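Local structure of protein tyrosine phosphatase PRL-1 (Leishmania major, 3S4O) at residues F25-A30 and I125-A130; L129-Y134 and A144-K149; V137-A142 and W161-K166; S34-Y39 and P57-T62. The protein dephosphorylates phosphotyrosine in proteins and may act as a virulence factor that supports survival of the parasite inside host macrophages. One frame throughout, in Å; residues are numbered along the deposited sequence.

Interaction 1: residues F25-A30 and I125-A130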
loop_
_atom_site.group_PDB
_atom_site.type_symbol
_atom_site.label_atom_id
_atom_site.label_comp_id
_atom_site.label_asym_id
_atom_site.label_seq_id
_atom_site.Cartn_x
_atom_site.Cartn_y
_atom_site.Cartn_z
ATOM N N PHE A 25 3.000 -3.457 4.584
ATOM C CA PHE A 25 2.384 -3.284 3.265
ATOM C C PHE A 25 2.423 -4.549 2.430
ATOM O O PHE A 25 3.458 -5.215 2.326
ATOM C CB PHE A 25 3.027 -2.136 2.495
ATOM C CG PHE A 25 2.820 -0.806 3.145
ATOM C CD1 PHE A 25 1.552 -0.253 3.210
ATOM C CD2 PHE A 25 3.884 -0.126 3.720
ATOM C CE1 PHE A 25 1.338 0.961 3.824
ATOM C CE2 PHE A 25 3.683 1.097 4.336
ATOM C CZ PHE A 25 2.407 1.641 4.396
ATOM N N LEU A 26 1.270 -4.874 1.854
ATOM C CA LEU A 26 1.139 -5.976 0.928
ATOM C C LEU A 26 0.853 -5.433 -0.452
ATOM O O LEU A 26 -0.193 -4.825 -0.662
ATOM C CB LEU A 26 -0.020 -6.880 1.324
ATOM C CG LEU A 26 0.233 -8.066 2.232
ATOM C CD1 LEU A 26 -1.120 -8.741 2.491
ATOM C CD2 LEU A 26 1.221 -9.061 1.593
ATOM N N ILE A 27 1.783 -5.629 -1.380
ATOM C CA ILE A 27 1.533 -5.375 -2.786
ATOM C C ILE A 27 0.915 -6.643 -3.387
ATOM O O ILE A 27 1.520 -7.707 -3.386
ATOM C CB ILE A 27 2.802 -5.011 -3.581
ATOM C CG1 ILE A 27 3.497 -3.771 -2.991
ATOM C CG2 ILE A 27 2.416 -4.706 -5.051
ATOM C CD1 ILE A 27 4.893 -3.544 -3.515
ATOM N N LEU A 28 -0.305 -6.510 -3.889
ATOM C CA LEU A 28 -1.107 -7.655 -4.320
ATOM C C LEU A 28 -1.515 -7.549 -5.767
ATOM O O LEU A 28 -1.574 -6.460 -6.321
ATOM C CB LEU A 28 -2.399 -7.770 -3.493
ATOM C CG LEU A 28 -2.321 -7.872 -1.965
ATOM C CD1 LEU A 28 -3.555 -7.188 -1.310
ATOM C CD2 LEU A 28 -2.236 -9.332 -1.529
ATOM N N ASP A 29 -1.837 -8.694 -6.355
ATOM C CA ASP A 29 -2.591 -8.735 -7.601
ATOM C C ASP A 29 -4.065 -8.432 -7.339
ATOM O O ASP A 29 -4.577 -8.643 -6.239
ATOM C CB ASP A 29 -2.475 -10.103 -8.279
ATOM C CG ASP A 29 -1.177 -10.263 -9.049
ATOM O OD1 ASP A 29 -0.447 -9.254 -9.209
ATOM O OD2 ASP A 29 -0.892 -11.394 -9.508
ATOM N N ALA A 30 -4.727 -7.926 -8.365
ATOM C CA ALA A 30 -6.163 -7.732 -8.335
ATOM C C ALA A 30 -6.843 -9.097 -8.326
ATOM O O ALA A 30 -6.337 -10.049 -8.923
ATOM C CB ALA A 30 -6.619 -6.932 -9.552
ATOM N N ILE A 125 4.398 2.445 -6.038
ATOM C CA ILE A 125 4.840 3.804 -5.789
ATOM C C ILE A 125 4.175 4.396 -4.558
ATOM O O ILE A 125 4.784 5.207 -3.890
ATOM C CB ILE A 125 4.774 4.738 -7.011
ATOM C CG1 ILE A 125 5.943 5.735 -6.882
ATOM C CG2 ILE A 125 3.415 5.418 -7.129
ATOM C CD1 ILE A 125 5.974 6.799 -7.891
ATOM N N LEU A 126 2.963 3.957 -4.223
ATOM C CA LEU A 126 2.314 4.362 -2.963
ATOM C C LEU A 126 3.079 3.824 -1.775
ATOM O O LEU A 126 3.238 4.499 -0.752
ATOM C CB LEU A 126 0.873 3.848 -2.881
ATOM C CG LEU A 126 -0.209 4.729 -3.526
ATOM C CD1 LEU A 126 -1.547 4.383 -2.893
ATOM C CD2 LEU A 126 0.061 6.237 -3.403
ATOM N N VAL A 127 3.534 2.587 -1.899
ATOM C CA VAL A 127 4.295 1.952 -0.826
ATOM C C VAL A 127 5.632 2.657 -0.666
ATOM O O VAL A 127 6.040 2.979 0.448
ATOM C CB VAL A 127 4.482 0.457 -1.081
ATOM C CG1 VAL A 127 5.469 -0.140 -0.101
ATOM C CG2 VAL A 127 3.137 -0.236 -0.989
ATOM N N ALA A 128 6.284 2.933 -1.789
ATOM C CA ALA A 128 7.554 3.646 -1.796
ATOM C C ALA A 128 7.404 4.963 -1.049
ATOM O O ALA A 128 8.228 5.328 -0.222
ATOM C CB ALA A 128 8.008 3.895 -3.221
ATOM N N LEU A 129 6.326 5.670 -1.341
ATOM C CA LEU A 129 6.073 6.957 -0.724
ATOM C C LEU A 129 5.895 6.851 0.784
ATOM O O LEU A 129 6.342 7.735 1.514
ATOM C CB LEU A 129 4.815 7.573 -1.304
ATOM C CG LEU A 129 4.409 8.881 -0.606
ATOM C CD1 LEU A 129 5.142 10.071 -1.192
ATOM C CD2 LEU A 129 2.922 9.065 -0.639
ATOM N N ALA A 130 5.195 5.807 1.232
ATOM C CA ALA A 130 5.002 5.566 2.669
ATOM C C ALA A 130 6.350 5.362 3.353
ATOM O O ALA A 130 6.578 5.877 4.450
ATOM C CB ALA A 130 4.095 4.364 2.915
#
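In F25 the first torsion (chi1 -64°) sets CG opposite the carbonyl carbon, and the ring swings out toward the helix, while V127 (chi1 170°) spreads CG1 and CG2 so that both methyls confront the strand. The two side chains slide past one another in opposite directions. F25 CB lies 4.0 Å from V127 CG2 and 4.1 Å from V127 CG1, which also approaches the ring carbon CD2. Farther out, the ring reaches one helical turn beyond V127 to A130: F25 CZ is 3.5 Å from A130 CB, and CE2 is almost as near. The ring meets both residues obliquely. I27 joins from the same side of the strand, its CG1 4.1 Å from V127 CG2, so V127 CG2 sits against two strand residues at once. Such a layer of apolar groups between sheet and helix illustrates how a cysteine-based phosphatase fold is built. Helix 122-133, which leaves the phosphate-binding loop of the HCX5R signature, runs nearly antiparallel to strand 21-28, at 165° and 9.6 Å between the axes of the short segments. The alternation of the strand directs F25 toward this helix, whereas L26 points away from it. L94 of helix 84-103 touches both F25 and A130, and I10 and C12 of the neighbouring strand extend the apolar layer. The active site lies close by: the side chain of I27 is about 4 Å from G119, inferred to bind substrate, and about 6 Å from the bound thiosulfate.

Interaction 2: residues L129-Y134 and A144-K149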
loop_
_atom_site.group_PDB
_atom_site.type_symbol
_atom_site.label_atom_id
_atom_site.label_comp_id
_atom_site.label_asym_id
_atom_site.label_seq_id
_atom_site.Cartn_x
_atom_site.Cartn_y
_atom_site.Cartn_z
ATOM N N LEU A 129 6.326 5.670 -1.341
ATOM C CA LEU A 129 6.073 6.957 -0.724
ATOM C C LEU A 129 5.895 6.851 0.784
ATOM O O LEU A 129 6.342 7.735 1.514
ATOM C CB LEU A 129 4.815 7.573 -1.304
ATOM C CG LEU A 129 4.409 8.881 -0.606
ATOM C CD1 LEU A 129 5.142 10.071 -1.192
ATOM C CD2 LEU A 129 2.922 9.065 -0.639
ATOM N N ALA A 130 5.195 5.807 1.232
ATOM C CA ALA A 130 5.002 5.566 2.669
ATOM C C ALA A 130 6.350 5.362 3.353
ATOM O O ALA A 130 6.578 5.877 4.450
ATOM C CB ALA A 130 4.095 4.364 2.915
ATOM N N LEU A 131 7.243 4.627 2.691
ATOM C CA LEU A 131 8.591 4.379 3.215
ATOM C C LEU A 131 9.370 5.684 3.363
ATOM O O LEU A 131 10.114 5.868 4.326
ATOM C CB LEU A 131 9.393 3.425 2.313
ATOM C CG LEU A 131 8.995 1.945 2.268
ATOM C CD1 LEU A 131 9.792 1.230 1.187
ATOM C CD2 LEU A 131 9.231 1.268 3.590
ATOM N N VAL A 132 9.203 6.583 2.404
ATOM C CA VAL A 132 9.877 7.872 2.447
ATOM C C VAL A 132 9.276 8.759 3.539
ATOM O O VAL A 132 10.006 9.337 4.345
ATOM C CB VAL A 132 9.803 8.615 1.111
ATOM C CG1 VAL A 132 10.304 10.047 1.274
ATOM C CG2 VAL A 132 10.621 7.882 0.053
ATOM N N GLU A 133 7.953 8.834 3.582
ATOM C CA GLU A 133 7.265 9.752 4.492
ATOM C C GLU A 133 7.357 9.317 5.957
ATOM O O GLU A 133 7.608 10.142 6.828
ATOM C CB GLU A 133 5.793 9.910 4.082
ATOM C CG GLU A 133 4.990 10.925 4.894
ATOM C CD GLU A 133 5.680 12.247 5.069
ATOM O OE1 GLU A 133 6.243 12.764 4.074
ATOM O OE2 GLU A 133 5.656 12.753 6.220
ATOM N N TYR A 134 7.149 8.027 6.219
ATOM C CA TYR A 134 7.064 7.501 7.600
ATOM C C TYR A 134 8.301 6.725 8.025
ATOM O O TYR A 134 8.709 6.787 9.180
ATOM C CB TYR A 134 5.802 6.638 7.782
ATOM C CG TYR A 134 4.532 7.396 7.464
ATOM C CD1 TYR A 134 3.996 8.319 8.365
ATOM C CD2 TYR A 134 3.880 7.216 6.251
ATOM C CE1 TYR A 134 2.844 9.028 8.069
ATOM C CE2 TYR A 134 2.736 7.916 5.949
ATOM C CZ TYR A 134 2.225 8.826 6.855
ATOM O OH TYR A 134 1.072 9.523 6.535
ATOM N N ALA A 144 14.847 0.732 -4.478
ATOM C CA ALA A 144 15.673 -0.465 -4.470
ATOM C C ALA A 144 15.020 -1.561 -3.626
ATOM O O ALA A 144 15.017 -2.729 -4.012
ATOM C CB ALA A 144 17.070 -0.149 -3.930
ATOM N N LEU A 145 14.475 -1.167 -2.476
ATOM C CA LEU A 145 13.840 -2.093 -1.532
ATOM C C LEU A 145 12.662 -2.806 -2.185
ATOM O O LEU A 145 12.518 -4.029 -2.081
ATOM C CB LEU A 145 13.355 -1.341 -0.289
ATOM C CG LEU A 145 12.848 -2.179 0.880
ATOM C CD1 LEU A 145 13.615 -3.507 1.049
ATOM C CD2 LEU A 145 12.872 -1.360 2.188
ATOM N N ILE A 146 11.834 -2.025 -2.870
ATOM C CA ILE A 146 10.661 -2.560 -3.561
ATOM C C ILE A 146 11.081 -3.447 -4.725
ATOM O O ILE A 146 10.485 -4.494 -4.956
ATOM C CB ILE A 146 9.715 -1.427 -4.052
ATOM C CG1 ILE A 146 8.906 -0.882 -2.865
ATOM C CG2 ILE A 146 8.780 -1.921 -5.152
ATOM C CD1 ILE A 146 8.433 0.546 -3.011
ATOM N N ARG A 147 12.130 -3.034 -5.430
ATOM C CA ARG A 147 12.660 -3.799 -6.576
ATOM C C ARG A 147 13.330 -5.125 -6.181
ATOM O O ARG A 147 13.376 -6.070 -6.976
ATOM C CB ARG A 147 13.643 -2.956 -7.383
ATOM C CG ARG A 147 12.970 -1.939 -8.261
ATOM C CD ARG A 147 13.976 -1.090 -8.988
ATOM N NE ARG A 147 13.305 -0.152 -9.877
ATOM C CZ ARG A 147 13.888 0.891 -10.453
ATOM N NH1 ARG A 147 15.178 1.143 -10.254
ATOM N NH2 ARG A 147 13.177 1.688 -11.244
ATOM N N GLU A 148 13.864 -5.183 -4.968
ATOM C CA GLU A 148 14.396 -6.440 -4.427
ATOM C C GLU A 148 13.322 -7.505 -4.521
ATOM O O GLU A 148 13.537 -8.600 -5.054
ATOM C CB GLU A 148 14.764 -6.317 -2.940
ATOM C CG GLU A 148 16.227 -5.974 -2.619
ATOM C CD GLU A 148 16.429 -5.573 -1.155
ATOM O OE1 GLU A 148 15.942 -6.335 -0.291
ATOM O OE2 GLU A 148 17.064 -4.517 -0.869
ATOM N N LYS A 149 12.155 -7.154 -3.992
ATOM C CA LYS A 149 11.056 -8.099 -3.839
ATOM C C LYS A 149 10.182 -8.186 -5.089
ATOM O O LYS A 149 9.567 -9.214 -5.349
ATOM C CB LYS A 149 10.215 -7.722 -2.619
ATOM C CG LYS A 149 11.045 -7.464 -1.356
ATOM C CD LYS A 149 10.323 -7.914 -0.087
ATOM C CE LYS A 149 10.506 -9.403 0.205
ATOM N NZ LYS A 149 10.354 -9.719 1.652
#
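The backbones of L131 and L145 stay well apart, with 9.6 Å between their CA atoms even though this is the nearest pair across the two helical segments, and the space between them is bridged by side chains alone. L131 does the reaching from its helix. Its CG is turned opposite the carbonyl carbon (chi1 -71°), and the extended second torsion carries CD1 forward as the touching branch. That methyl meets CD2 of L145 at 4.1 Å, the two leucines crossing at about a right angle, end methyl against end methyl. L145 arrives from a different rotation, with CG opposite the backbone N (chi1 -172°). I146, the next residue along, flanks the same methyl more loosely, its CD1 4.5 Å from L131 CD1. One branch of one leucine thus rests on two successive residues of the opposing helix. The example is a pairing of consecutive helices: 122-133, which follows the phosphate-binding loop of the tyrosine phosphatase fold, and 139-149, reached through a short connection. A backbone hydrogen bond between L131 and V137 ties that connection to the first helix. Strand 7-13 borders the contact as well, with C12 touching L131 and I10 touching I146. R147, which follows I146 in the chain, bonds through NE and NH2 to the carbonyl oxygens of A153 and I154.

Interaction 3: residues V137-A142 and W161-K166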
loop_
_atom_site.group_PDB
_atom_site.type_symbol
_atom_site.label_atom_id
_atom_site.label_comp_id
_atom_site.label_asym_id
_atom_site.label_seq_id
_atom_site.Cartn_x
_atom_site.Cartn_y
_atom_site.Cartn_z
ATOM N N VAL A 137 13.089 6.734 4.804
ATOM C CA VAL A 137 14.001 6.111 3.860
ATOM C C VAL A 137 14.133 7.029 2.647
ATOM O O VAL A 137 13.150 7.612 2.184
ATOM C CB VAL A 137 13.462 4.733 3.395
ATOM C CG1 VAL A 137 14.419 4.080 2.393
ATOM C CG2 VAL A 137 13.234 3.812 4.597
ATOM N N SER A 138 15.349 7.170 2.139
ATOM C CA SER A 138 15.565 7.947 0.925
ATOM C C SER A 138 14.828 7.333 -0.260
ATOM O O SER A 138 14.656 6.109 -0.338
ATOM C CB SER A 138 17.056 8.037 0.575
ATOM O OG SER A 138 17.509 6.814 0.014
ATOM N N ALA A 139 14.429 8.190 -1.191
ATOM C CA ALA A 139 13.691 7.760 -2.365
ATOM C C ALA A 139 14.411 6.625 -3.091
ATOM O O ALA A 139 13.793 5.611 -3.425
ATOM C CB ALA A 139 13.451 8.931 -3.304
ATOM N N LEU A 140 15.712 6.779 -3.313
ATOM C CA LEU A 140 16.489 5.762 -4.038
ATOM C C LEU A 140 16.535 4.417 -3.307
ATOM O O LEU A 140 16.537 3.365 -3.945
ATOM C CB LEU A 140 17.913 6.247 -4.306
ATOM C CG LEU A 140 18.091 7.304 -5.413
ATOM C CD1 LEU A 140 19.591 7.555 -5.623
ATOM C CD2 LEU A 140 17.379 6.942 -6.743
ATOM N N ASP A 141 16.573 4.456 -1.977
ATOM C CA ASP A 141 16.581 3.232 -1.172
ATOM C C ASP A 141 15.183 2.590 -1.105
ATOM O O ASP A 141 15.067 1.370 -0.982
ATOM C CB ASP A 141 17.077 3.493 0.259
ATOM C CG ASP A 141 18.575 3.806 0.340
ATOM O OD1 ASP A 141 19.361 3.361 -0.527
ATOM O OD2 ASP A 141 18.967 4.504 1.305
ATOM N N ALA A 142 14.131 3.405 -1.161
ATOM C CA ALA A 142 12.771 2.866 -1.145
ATOM C C ALA A 142 12.501 2.115 -2.434
ATOM O O ALA A 142 11.826 1.084 -2.430
ATOM C CB ALA A 142 11.746 3.965 -0.952
ATOM N N TRP A 161 9.200 11.553 -9.666
ATOM C CA TRP A 161 8.234 12.131 -8.735
ATOM C C TRP A 161 8.559 11.822 -7.273
ATOM O O TRP A 161 8.471 12.697 -6.422
ATOM C CB TRP A 161 6.825 11.645 -9.073
ATOM C CG TRP A 161 5.799 12.046 -8.078
ATOM C CD1 TRP A 161 5.123 13.228 -8.022
ATOM C CD2 TRP A 161 5.336 11.261 -6.977
ATOM N NE1 TRP A 161 4.264 13.224 -6.955
ATOM C CE2 TRP A 161 4.376 12.028 -6.294
ATOM C CE3 TRP A 161 5.643 9.982 -6.500
ATOM C CZ2 TRP A 161 3.712 11.557 -5.157
ATOM C CZ3 TRP A 161 4.977 9.509 -5.371
ATOM C CH2 TRP A 161 4.033 10.296 -4.710
ATOM N N ILE A 162 8.919 10.577 -6.992
ATOM C CA ILE A 162 9.276 10.190 -5.621
ATOM C C ILE A 162 10.607 10.812 -5.169
ATOM O O ILE A 162 10.777 11.133 -3.999
ATOM C CB ILE A 162 9.219 8.665 -5.383
ATOM C CG1 ILE A 162 9.068 8.412 -3.871
ATOM C CG2 ILE A 162 10.420 7.966 -5.971
ATOM C CD1 ILE A 162 8.732 6.991 -3.488
ATOM N N THR A 163 11.542 10.994 -6.096
ATOM C CA THR A 163 12.804 11.692 -5.803
ATOM C C THR A 163 12.598 13.167 -5.463
ATOM O O THR A 163 13.407 13.762 -4.745
ATOM C CB THR A 163 13.761 11.589 -7.009
ATOM O OG1 THR A 163 14.199 10.231 -7.139
ATOM C CG2 THR A 163 14.971 12.518 -6.862
ATOM N N LYS A 164 11.510 13.737 -5.979
ATOM C CA LYS A 164 11.197 15.171 -5.838
ATOM C C LYS A 164 10.262 15.513 -4.660
ATOM O O LYS A 164 10.195 16.666 -4.229
ATOM C CB LYS A 164 10.581 15.688 -7.147
ATOM C CG LYS A 164 11.497 16.543 -7.982
ATOM C CD LYS A 164 11.312 18.053 -7.718
ATOM C CE LYS A 164 9.937 18.539 -8.161
ATOM N NZ LYS A 164 9.694 19.945 -7.743
ATOM N N TYR A 165 9.550 14.510 -4.151
ATOM C CA TYR A 165 8.502 14.701 -3.132
ATOM C C TYR A 165 8.975 15.252 -1.790
ATOM O O TYR A 165 9.921 14.740 -1.178
ATOM C CB TYR A 165 7.758 13.365 -2.869
ATOM C CG TYR A 165 6.948 13.273 -1.579
ATOM C CD1 TYR A 165 5.609 13.624 -1.549
ATOM C CD2 TYR A 165 7.528 12.797 -0.400
ATOM C CE1 TYR A 165 4.871 13.535 -0.375
ATOM C CE2 TYR A 165 6.800 12.697 0.772
ATOM C CZ TYR A 165 5.471 13.070 0.780
ATOM O OH TYR A 165 4.750 12.975 1.956
ATOM N N LYS A 166 8.276 16.290 -1.339
ATOM C CA LYS A 166 8.140 16.542 0.104
ATOM C C LYS A 166 6.744 17.041 0.473
ATOM O O LYS A 166 6.094 17.730 -0.316
ATOM C CB LYS A 166 9.264 17.425 0.671
ATOM C CG LYS A 166 10.301 16.636 1.499
ATOM C CD LYS A 166 9.805 15.260 2.002
ATOM C CE LYS A 166 10.852 14.177 1.851
ATOM N NZ LYS A 166 11.717 14.076 3.061
#
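Just ahead of A139, which rests against I162 and T163, S138 forms the N-cap of helix 139-149; the contact joins the first turn of that helix to the last turn of helix 156-164, the final two helices of the phosphatase fold. S138 OG accepts the backbone N-H of D141 at 3.2 Å, with an angle of 151° at the hydrogen, and also gives a weak bond to D141 OD2. A139 then begins the helix, and its single methyl carries most of the contact. With so short a side chain the backbones come close, the CA atoms of A139 and T163 being 5.3 Å apart. A139 CB sits 3.5 Å from I162 O and 3.8 Å from T163 CA, so it packs largely on the backbone. I162 adds its branch methyl: chi1 of -158° sends CG1 opposite the backbone N and leaves CG2 in the crowded position, from which CG2 stands 4.2 Å from A139 CB. I162 also touches A128 of helix 122-133, linking a third helix. At the solvent-exposed border T163 OG1 passes 4.1 Å from A139 CB while holding its hydrogen bond to M159 O, one turn back.

Interaction 4: residues S34-Y39 and P57-T62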
loop_
_atom_site.group_PDB
_atom_site.type_symbol
_atom_site.label_atom_id
_atom_site.label_comp_id
_atom_site.label_asym_id
_atom_site.label_seq_id
_atom_site.Cartn_x
_atom_site.Cartn_y
_atom_site.Cartn_z
ATOM N N SER A 34 -14.540 -14.384 -9.874
ATOM C CA SER A 34 -14.821 -15.782 -9.525
ATOM C C SER A 34 -13.992 -16.299 -8.345
ATOM O O SER A 34 -14.410 -17.227 -7.650
ATOM C CB SER A 34 -14.596 -16.694 -10.733
ATOM O OG SER A 34 -13.254 -16.620 -11.171
ATOM N N ASN A 35 -12.823 -15.710 -8.130
ATOM C CA ASN A 35 -11.947 -16.120 -7.026
ATOM C C ASN A 35 -12.047 -15.172 -5.816
ATOM O O ASN A 35 -11.287 -15.305 -4.855
ATOM C CB ASN A 35 -10.485 -16.224 -7.518
ATOM C CG ASN A 35 -9.527 -16.848 -6.483
ATOM O OD1 ASN A 35 -8.721 -16.142 -5.850
ATOM N ND2 ASN A 35 -9.596 -18.176 -6.332
ATOM N N LEU A 36 -12.989 -14.230 -5.869
ATOM C CA LEU A 36 -13.078 -13.162 -4.866
ATOM C C LEU A 36 -13.257 -13.644 -3.411
ATOM O O LEU A 36 -12.653 -13.078 -2.511
ATOM C CB LEU A 36 -14.162 -12.136 -5.231
ATOM C CG LEU A 36 -14.142 -10.845 -4.397
ATOM C CD1 LEU A 36 -12.805 -10.134 -4.466
ATOM C CD2 LEU A 36 -15.263 -9.914 -4.865
ATOM N N PRO A 37 -14.073 -14.666 -3.174
ATOM C CA PRO A 37 -14.225 -15.191 -1.812
ATOM C C PRO A 37 -12.932 -15.783 -1.249
ATOM O O PRO A 37 -12.596 -15.540 -0.088
ATOM C CB PRO A 37 -15.272 -16.290 -1.979
ATOM C CG PRO A 37 -16.063 -15.872 -3.149
ATOM C CD PRO A 37 -15.084 -15.236 -4.081
ATOM N N THR A 38 -12.227 -16.558 -2.071
ATOM C CA THR A 38 -10.917 -17.107 -1.688
ATOM C C THR A 38 -9.932 -15.985 -1.379
ATOM O O THR A 38 -9.170 -16.041 -0.414
ATOM C CB THR A 38 -10.303 -17.970 -2.804
ATOM O OG1 THR A 38 -11.212 -19.023 -3.139
ATOM C CG2 THR A 38 -8.972 -18.576 -2.354
ATOM N N TYR A 39 -9.969 -14.968 -2.225
ATOM C CA TYR A 39 -9.096 -13.810 -2.122
ATOM C C TYR A 39 -9.343 -13.044 -0.818
ATOM O O TYR A 39 -8.415 -12.689 -0.101
ATOM C CB TYR A 39 -9.356 -12.912 -3.329
ATOM C CG TYR A 39 -8.429 -11.730 -3.488
ATOM C CD1 TYR A 39 -8.706 -10.527 -2.863
ATOM C CD2 TYR A 39 -7.311 -11.801 -4.314
ATOM C CE1 TYR A 39 -7.894 -9.427 -3.025
ATOM C CE2 TYR A 39 -6.485 -10.706 -4.488
ATOM C CZ TYR A 39 -6.782 -9.520 -3.835
ATOM O OH TYR A 39 -5.979 -8.413 -3.971
ATOM N N PRO A 57 -12.168 -0.106 -11.291
ATOM C CA PRO A 57 -12.839 -1.276 -10.692
ATOM C C PRO A 57 -12.939 -2.443 -11.662
ATOM O O PRO A 57 -13.301 -2.260 -12.822
ATOM C CB PRO A 57 -14.242 -0.762 -10.350
ATOM C CG PRO A 57 -14.265 0.688 -10.733
ATOM C CD PRO A 57 -13.152 0.916 -11.683
ATOM N N THR A 58 -12.568 -3.616 -11.176
ATOM C CA THR A 58 -12.691 -4.867 -11.909
ATOM C C THR A 58 -13.606 -5.834 -11.143
ATOM O O THR A 58 -13.807 -6.984 -11.559
ATOM C CB THR A 58 -11.285 -5.471 -12.143
ATOM O OG1 THR A 58 -10.723 -4.901 -13.331
ATOM C CG2 THR A 58 -11.328 -6.991 -12.282
ATOM N N TYR A 59 -14.189 -5.339 -10.050
ATOM C CA TYR A 59 -15.038 -6.150 -9.175
ATOM C C TYR A 59 -15.801 -5.312 -8.147
ATOM O O TYR A 59 -15.551 -4.117 -7.977
ATOM C CB TYR A 59 -14.194 -7.205 -8.443
ATOM C CG TYR A 59 -13.271 -6.624 -7.406
ATOM C CD1 TYR A 59 -12.003 -6.162 -7.754
ATOM C CD2 TYR A 59 -13.667 -6.522 -6.080
ATOM C CE1 TYR A 59 -11.157 -5.616 -6.799
ATOM C CE2 TYR A 59 -12.825 -5.982 -5.112
ATOM C CZ TYR A 59 -11.575 -5.533 -5.480
ATOM O OH TYR A 59 -10.744 -5.002 -4.520
ATOM N N ASP A 60 -16.696 -5.977 -7.425
ATOM C CA ASP A 60 -17.597 -5.315 -6.484
ATOM C C ASP A 60 -16.990 -5.230 -5.086
ATOM O O ASP A 60 -16.907 -6.224 -4.358
ATOM C CB ASP A 60 -18.945 -6.039 -6.430
ATOM C CG ASP A 60 -20.050 -5.172 -5.861
ATOM O OD1 ASP A 60 -19.742 -4.137 -5.219
ATOM O OD2 ASP A 60 -21.236 -5.537 -6.047
ATOM N N ALA A 61 -16.613 -4.013 -4.705
ATOM C CA ALA A 61 -15.927 -3.757 -3.436
ATOM C C ALA A 61 -16.805 -4.033 -2.201
ATOM O O ALA A 61 -16.294 -4.288 -1.116
ATOM C CB ALA A 61 -15.391 -2.329 -3.408
ATOM N N THR A 62 -18.121 -3.996 -2.377
ATOM C CA THR A 62 -19.060 -4.180 -1.260
ATOM C C THR A 62 -18.928 -5.561 -0.611
ATOM O O THR A 62 -19.149 -5.708 0.590
ATOM C CB THR A 62 -20.521 -3.972 -1.701
ATOM O OG1 THR A 62 -20.811 -4.811 -2.828
ATOM C CG2 THR A 62 -20.763 -2.502 -2.070
#
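OD1 of D60, a residue whose backbone O lies 4.1 Å from L36 CD2, is gripped twice by T62. The hydroxyl OG1 of T62 donates to D60 OD1 at 2.7 Å, and the backbone N of T62 does so at 3.3 Å. Both donors reach the oxygen from the same face of the carboxylate, 60° and 47° out of its plane. The N-H bond closes an Asx turn and caps the approach to helix 62-65. Across the contact the work is apolar. L36, its CG opposite the backbone N (chi1 -168°), presents both methyls to one ring carbon: Y59 CD2 is 3.9 Å from L36 CD2 and 4.0 Å from L36 CD1. The leucine and tyrosine side chains cross at about a right angle, and the approach to the ring is oblique. In the phosphatase fold this contact joins the first turn of helix 36-44 to the loop between strand 48-53 and helix 62-65, which also carries C55. C55 can form a disulfide with C116, the predicted nucleophile. At its far end Y59 is held by a hydrogen bond between its OH and NE2 of H115, the residue preceding C116. R53 makes a cation-pi contact with Y59 and bonds to its carbonyl oxygen. The side chains of Y59 and C116 are about 10 Å apart.

Interaction 1 packs a helix on the sheet, interactions 2 and 3 extend the packing helix to helix, and interaction 4 joins a helix to a loop. Helix 122-133 serves interactions 1 and 2, helix 139-149 serves 2 and 3, and neighbouring centres lie about 9 Å apart. I146 packs on A128, and Y165 bonds to E133. Interaction 4 falls on the opposite side of the chain's centre from 2 and 3, about 33 Å from interaction 3 between centres. Along the chain it falls between the two segments of interaction 1, and Y39 OH reaches D29 O to connect them. I27 of interaction 1 comes to about 6 Å from the bound thiosulfate, Y59 of interaction 4 to about 13 Å.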